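Local structure of histidine--tRNA ligase (Staphylococcus aureus, 1QE0) at residues Y175-I187 and C194-L206. The protein catalyses the ATP-dependent attachment of L-histidine to tRNA(His), working as a homodimeric class II aminoacyl-tRNA synthetase with an anticodon-binding domain. Sequence-based numbering, arbitrary orientation.
Sequences YNEALVKHFEPVI and CQSRLHTDPMRIL. Unlike the reference sequence in segment 194-206: D201 (reference Asn).
The ring of F183 is packed from three directions. CG2 of I205 lies over one face, 3.7 Å from the ring centroid and 15° off the normal, a CH-pi contact, while ND1 of H182 sits above the opposite face near the rim. In the ring plane, CD2 of L206 meets the edge at CZ, and CD2 of L179, from the same helix as the ring, meets it at CE1. The I205 methyl is turned onto the ring because CG2 is anti to the backbone N. The Y175 ring is met obliquely by CE of M203, 3.9 Å from CE1; its hydroxyl, beside CD1 of L206, is hydrogen-bonded to the carbonyl of P221.

Beside the two rings, P202 fits against the helix: its CB meets CB of L179, its CG meets CG2 of V180 at 3.4 Å, and its CD lies beside OD1 of N176. L198 extends this apolar seam with both branches, CD2 over V180 and CD1 against CB of E184. With CG1 anti to its backbone N (chi1 -155°), I187 brings CD1 to 3.5 Å from CG of L198. The seam illustrates how a segment of short helical turns can pack against a helix through side-chain fit.

Helix 169-183 and its 3-10 extension thus pair with helix 192-196, whose C194 is disulfide-bonded to C191 just before it, and with the chain that follows. F190 packs on F183 and F226 on Y175, in a peripheral unit between strands 159-165 and 250-251 of the large mixed sheet, consistent with the insertion domain of histidyl-tRNA synthetases.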
loop_
_atom_site.group_PDB
_atom_site.type_symbol
_atom_site.label_atom_id
_atom_site.label_comp_id
_atom_site.label_asym_id
_atom_site.label_seq_id
_atom_site.Cartn_x
_atom_site.Cartn_y
_atom_site.Cartn_z
ATOM N N TYR A 175 -24.261 -33.095 9.127
ATOM C CA TYR A 175 -23.681 -33.588 7.876
ATOM C C TYR A 175 -22.448 -34.388 8.191
ATOM O O TYR A 175 -22.061 -35.259 7.427
ATOM C CB TYR A 175 -23.278 -32.460 6.932
ATOM C CG TYR A 175 -22.254 -32.895 5.887
ATOM C CD1 TYR A 175 -20.910 -32.564 6.017
ATOM C CD2 TYR A 175 -22.632 -33.654 4.789
ATOM C CE1 TYR A 175 -19.972 -32.976 5.077
ATOM C CE2 TYR A 175 -21.706 -34.076 3.850
ATOM C CZ TYR A 175 -20.378 -33.735 3.991
ATOM O OH TYR A 175 -19.465 -34.156 3.045
ATOM N N ASN A 176 -21.766 -34.015 9.263
ATOM C CA ASN A 176 -20.570 -34.741 9.673
ATOM C C ASN A 176 -20.957 -36.144 10.129
ATOM O O ASN A 176 -20.304 -37.127 9.775
ATOM C CB ASN A 176 -19.831 -34.005 10.783
ATOM C CG ASN A 176 -18.890 -32.929 10.249
ATOM O OD1 ASN A 176 -18.356 -33.037 9.147
ATOM N ND2 ASN A 176 -18.647 -31.905 11.058
ATOM N N GLU A 177 -22.048 -36.242 10.881
ATOM C CA GLU A 177 -22.541 -37.532 11.359
ATOM C C GLU A 177 -22.827 -38.458 10.177
ATOM O O GLU A 177 -22.489 -39.632 10.216
ATOM C CB GLU A 177 -23.784 -37.345 12.227
ATOM C CG GLU A 177 -23.549 -36.290 13.295
ATOM C CD GLU A 177 -24.578 -36.274 14.398
ATOM O OE1 GLU A 177 -24.151 -36.331 15.576
ATOM O OE2 GLU A 177 -25.791 -36.171 14.097
ATOM N N ALA A 178 -23.391 -37.918 9.107
ATOM C CA ALA A 178 -23.681 -38.709 7.924
ATOM C C ALA A 178 -22.383 -39.285 7.325
ATOM O O ALA A 178 -22.354 -40.441 6.907
ATOM C CB ALA A 178 -24.421 -37.874 6.917
ATOM N N LEU A 179 -21.315 -38.487 7.281
ATOM C CA LEU A 179 -20.009 -38.945 6.768
ATOM C C LEU A 179 -19.430 -40.064 7.650
ATOM O O LEU A 179 -18.625 -40.871 7.204
ATOM C CB LEU A 179 -19.004 -37.789 6.746
ATOM C CG LEU A 179 -19.061 -36.655 5.727
ATOM C CD1 LEU A 179 -18.552 -35.382 6.363
ATOM C CD2 LEU A 179 -18.246 -37.003 4.499
ATOM N N VAL A 180 -19.766 -40.041 8.928
ATOM C CA VAL A 180 -19.293 -41.059 9.842
ATOM C C VAL A 180 -20.102 -42.334 9.689
ATOM O O VAL A 180 -19.570 -43.425 9.836
ATOM C CB VAL A 180 -19.411 -40.592 11.255
ATOM C CG1 VAL A 180 -18.875 -41.658 12.192
ATOM C CG2 VAL A 180 -18.673 -39.291 11.412
ATOM N N LYS A 181 -21.409 -42.190 9.480
ATOM C CA LYS A 181 -22.303 -43.329 9.250
ATOM C C LYS A 181 -21.730 -44.029 8.012
ATOM O O LYS A 181 -21.534 -45.246 7.974
ATOM C CB LYS A 181 -23.717 -42.822 8.914
ATOM C CG LYS A 181 -24.423 -42.070 10.025
ATOM C CD LYS A 181 -24.995 -43.014 11.069
ATOM C CE LYS A 181 -26.498 -43.297 10.839
ATOM N NZ LYS A 181 -27.358 -42.077 11.039
ATOM N N HIS A 182 -21.419 -43.196 7.027
ATOM C CA HIS A 182 -20.868 -43.594 5.751
ATOM C C HIS A 182 -19.489 -44.235 5.865
ATOM O O HIS A 182 -19.368 -45.454 5.838
ATOM C CB HIS A 182 -20.827 -42.366 4.826
ATOM C CG HIS A 182 -20.253 -42.633 3.466
ATOM N ND1 HIS A 182 -18.894 -42.616 3.213
ATOM C CD2 HIS A 182 -20.849 -42.906 2.284
ATOM C CE1 HIS A 182 -18.683 -42.868 1.932
ATOM N NE2 HIS A 182 -19.851 -43.045 1.346
ATOM N N PHE A 183 -18.463 -43.406 6.030
ATOM C CA PHE A 183 -17.082 -43.866 6.076
ATOM C C PHE A 183 -16.724 -44.880 7.122
ATOM O O PHE A 183 -15.980 -45.807 6.832
ATOM C CB PHE A 183 -16.119 -42.695 6.237
ATOM C CG PHE A 183 -15.945 -41.867 5.001
ATOM C CD1 PHE A 183 -16.541 -40.610 4.903
ATOM C CD2 PHE A 183 -15.143 -42.315 3.961
ATOM C CE1 PHE A 183 -16.335 -39.808 3.789
ATOM C CE2 PHE A 183 -14.929 -41.516 2.838
ATOM C CZ PHE A 183 -15.527 -40.259 2.754
ATOM N N GLU A 184 -17.245 -44.724 8.332
ATOM C CA GLU A 184 -16.880 -45.630 9.416
ATOM C C GLU A 184 -16.895 -47.122 9.098
ATOM O O GLU A 184 -15.943 -47.837 9.444
ATOM C CB GLU A 184 -17.665 -45.304 10.684
ATOM C CG GLU A 184 -18.233 -46.477 11.416
ATOM C CD GLU A 184 -19.580 -46.146 11.999
ATOM O OE1 GLU A 184 -20.596 -46.215 11.254
ATOM O OE2 GLU A 184 -19.609 -45.793 13.200
ATOM N N PRO A 185 -17.939 -47.614 8.412
ATOM C CA PRO A 185 -17.956 -49.049 8.105
ATOM C C PRO A 185 -16.824 -49.530 7.182
ATOM O O PRO A 185 -16.731 -50.717 6.868
ATOM C CB PRO A 185 -19.341 -49.246 7.501
ATOM C CG PRO A 185 -20.169 -48.202 8.235
ATOM C CD PRO A 185 -19.261 -47.013 8.158
ATOM N N VAL A 186 -15.970 -48.608 6.749
ATOM C CA VAL A 186 -14.831 -48.937 5.898
ATOM C C VAL A 186 -13.655 -48.070 6.331
ATOM O O VAL A 186 -12.719 -47.810 5.566
ATOM C CB VAL A 186 -15.141 -48.681 4.427
ATOM C CG1 VAL A 186 -16.331 -49.502 4.018
ATOM C CG2 VAL A 186 -15.378 -47.210 4.152
ATOM N N ILE A 187 -13.692 -47.679 7.600
ATOM C CA ILE A 187 -12.681 -46.815 8.190
ATOM C C ILE A 187 -11.264 -47.372 8.152
ATOM O O ILE A 187 -10.328 -46.621 7.952
ATOM C CB ILE A 187 -13.089 -46.402 9.634
ATOM C CG1 ILE A 187 -12.420 -45.094 9.990
ATOM C CG2 ILE A 187 -12.721 -47.476 10.642
ATOM C CD1 ILE A 187 -12.502 -44.073 8.882
ATOM N N CYS A 194 -6.442 -40.323 7.480
ATOM C CA CYS A 194 -7.875 -40.273 7.262
ATOM C C CYS A 194 -8.666 -40.956 8.384
ATOM O O CYS A 194 -9.727 -40.472 8.793
ATOM C CB CYS A 194 -8.202 -40.858 5.883
ATOM S SG CYS A 194 -7.154 -40.197 4.508
ATOM N N GLN A 195 -8.099 -42.006 8.956
ATOM C CA GLN A 195 -8.765 -42.711 10.028
ATOM C C GLN A 195 -8.972 -41.820 11.239
ATOM O O GLN A 195 -10.057 -41.798 11.829
ATOM C CB GLN A 195 -7.974 -43.940 10.451
ATOM C CG GLN A 195 -8.291 -45.199 9.689
ATOM C CD GLN A 195 -8.028 -46.438 10.509
ATOM O OE1 GLN A 195 -7.192 -47.250 10.149
ATOM N NE2 GLN A 195 -8.756 -46.598 11.625
ATOM N N SER A 196 -7.926 -41.108 11.643
ATOM C CA SER A 196 -8.024 -40.205 12.794
ATOM C C SER A 196 -9.159 -39.221 12.556
ATOM O O SER A 196 -10.050 -39.062 13.398
ATOM C CB SER A 196 -6.722 -39.413 12.983
ATOM O OG SER A 196 -5.604 -40.239 13.289
ATOM N N ARG A 197 -9.168 -38.655 11.350
ATOM C CA ARG A 197 -10.139 -37.652 10.935
ATOM C C ARG A 197 -11.620 -37.997 10.919
ATOM O O ARG A 197 -12.442 -37.101 10.762
ATOM C CB ARG A 197 -9.763 -37.096 9.573
ATOM C CG ARG A 197 -8.349 -36.583 9.449
ATOM C CD ARG A 197 -8.324 -35.516 8.344
ATOM N NE ARG A 197 -7.016 -35.256 7.740
ATOM C CZ ARG A 197 -6.531 -35.924 6.696
ATOM N NH1 ARG A 197 -7.234 -36.911 6.137
ATOM N NH2 ARG A 197 -5.375 -35.553 6.157
ATOM N N LEU A 198 -11.998 -39.261 11.044
ATOM C CA LEU A 198 -13.434 -39.568 11.026
ATOM C C LEU A 198 -14.079 -38.880 12.208
ATOM O O LEU A 198 -15.074 -38.166 12.095
ATOM C CB LEU A 198 -13.693 -41.075 11.165
ATOM C CG LEU A 198 -14.715 -41.827 10.289
ATOM C CD1 LEU A 198 -15.224 -43.003 11.075
ATOM C CD2 LEU A 198 -15.890 -40.977 9.864
ATOM N N HIS A 199 -13.429 -39.048 13.345
ATOM C CA HIS A 199 -13.938 -38.517 14.588
ATOM C C HIS A 199 -13.797 -37.044 14.919
ATOM O O HIS A 199 -14.478 -36.564 15.817
ATOM C CB HIS A 199 -13.468 -39.399 15.735
ATOM C CG HIS A 199 -14.254 -40.659 15.831
ATOM N ND1 HIS A 199 -14.049 -41.729 14.992
ATOM C CD2 HIS A 199 -15.372 -40.948 16.543
ATOM C CE1 HIS A 199 -15.009 -42.616 15.165
ATOM N NE2 HIS A 199 -15.826 -42.164 16.103
ATOM N N THR A 200 -12.930 -36.319 14.228
ATOM C CA THR A 200 -12.809 -34.915 14.532
ATOM C C THR A 200 -13.538 -34.097 13.480
ATOM O O THR A 200 -14.177 -33.097 13.791
ATOM C CB THR A 200 -11.369 -34.528 14.663
ATOM O OG1 THR A 200 -10.646 -35.014 13.527
ATOM C CG2 THR A 200 -10.799 -35.150 15.939
ATOM N N ASP A 201 -13.462 -34.531 12.230
ATOM C CA ASP A 201 -14.148 -33.854 11.136
ATOM C C ASP A 201 -13.990 -34.680 9.876
ATOM O O ASP A 201 -13.042 -34.513 9.128
ATOM C CB ASP A 201 -13.625 -32.423 10.931
ATOM C CG ASP A 201 -12.130 -32.374 10.690
ATOM O OD1 ASP A 201 -11.654 -31.400 10.049
ATOM O OD2 ASP A 201 -11.428 -33.311 11.135
ATOM N N PRO A 202 -14.953 -35.563 9.616
ATOM C CA PRO A 202 -14.999 -36.463 8.469
ATOM C C PRO A 202 -14.777 -35.760 7.135
ATOM O O PRO A 202 -14.164 -36.325 6.233
ATOM C CB PRO A 202 -16.409 -37.038 8.553
ATOM C CG PRO A 202 -16.746 -36.937 9.998
ATOM C CD PRO A 202 -16.224 -35.600 10.356
ATOM N N MET A 203 -15.256 -34.522 7.019
ATOM C CA MET A 203 -15.132 -33.747 5.779
ATOM C C MET A 203 -13.730 -33.689 5.241
ATOM O O MET A 203 -13.540 -33.600 4.043
ATOM C CB MET A 203 -15.644 -32.322 5.966
ATOM C CG MET A 203 -15.688 -31.523 4.680
ATOM S SD MET A 203 -16.748 -30.067 4.828
ATOM C CE MET A 203 -17.708 -30.246 3.362
ATOM N N ARG A 204 -12.752 -33.741 6.143
ATOM C CA ARG A 204 -11.338 -33.695 5.774
ATOM C C ARG A 204 -10.942 -35.006 5.139
ATOM O O ARG A 204 -9.887 -35.109 4.520
ATOM C CB ARG A 204 -10.468 -33.424 7.006
ATOM C CG ARG A 204 -9.675 -32.145 6.943
ATOM C CD ARG A 204 -8.785 -32.189 5.732
ATOM N NE ARG A 204 -8.026 -30.956 5.537
ATOM C CZ ARG A 204 -6.925 -30.637 6.213
ATOM N NH1 ARG A 204 -6.466 -31.469 7.149
ATOM N NH2 ARG A 204 -6.233 -29.542 5.889
ATOM N N ILE A 205 -11.783 -36.012 5.338
ATOM C CA ILE A 205 -11.542 -37.330 4.779
ATOM C C ILE A 205 -11.794 -37.328 3.282
ATOM O O ILE A 205 -11.117 -38.047 2.542
ATOM C CB ILE A 205 -12.427 -38.422 5.453
ATOM C CG1 ILE A 205 -11.977 -38.659 6.901
ATOM C CG2 ILE A 205 -12.382 -39.732 4.660
ATOM C CD1 ILE A 205 -12.635 -39.857 7.569
ATOM N N LEU A 206 -12.782 -36.548 2.846
ATOM C CA LEU A 206 -13.120 -36.452 1.419
ATOM C C LEU A 206 -11.912 -36.180 0.522
ATOM O O LEU A 206 -12.098 -36.353 -0.701
ATOM C CB LEU A 206 -14.221 -35.416 1.175
ATOM C CG LEU A 206 -15.537 -35.824 1.848
ATOM C CD1 LEU A 206 -16.653 -34.891 1.443
ATOM C CD2 LEU A 206 -15.892 -37.245 1.468
#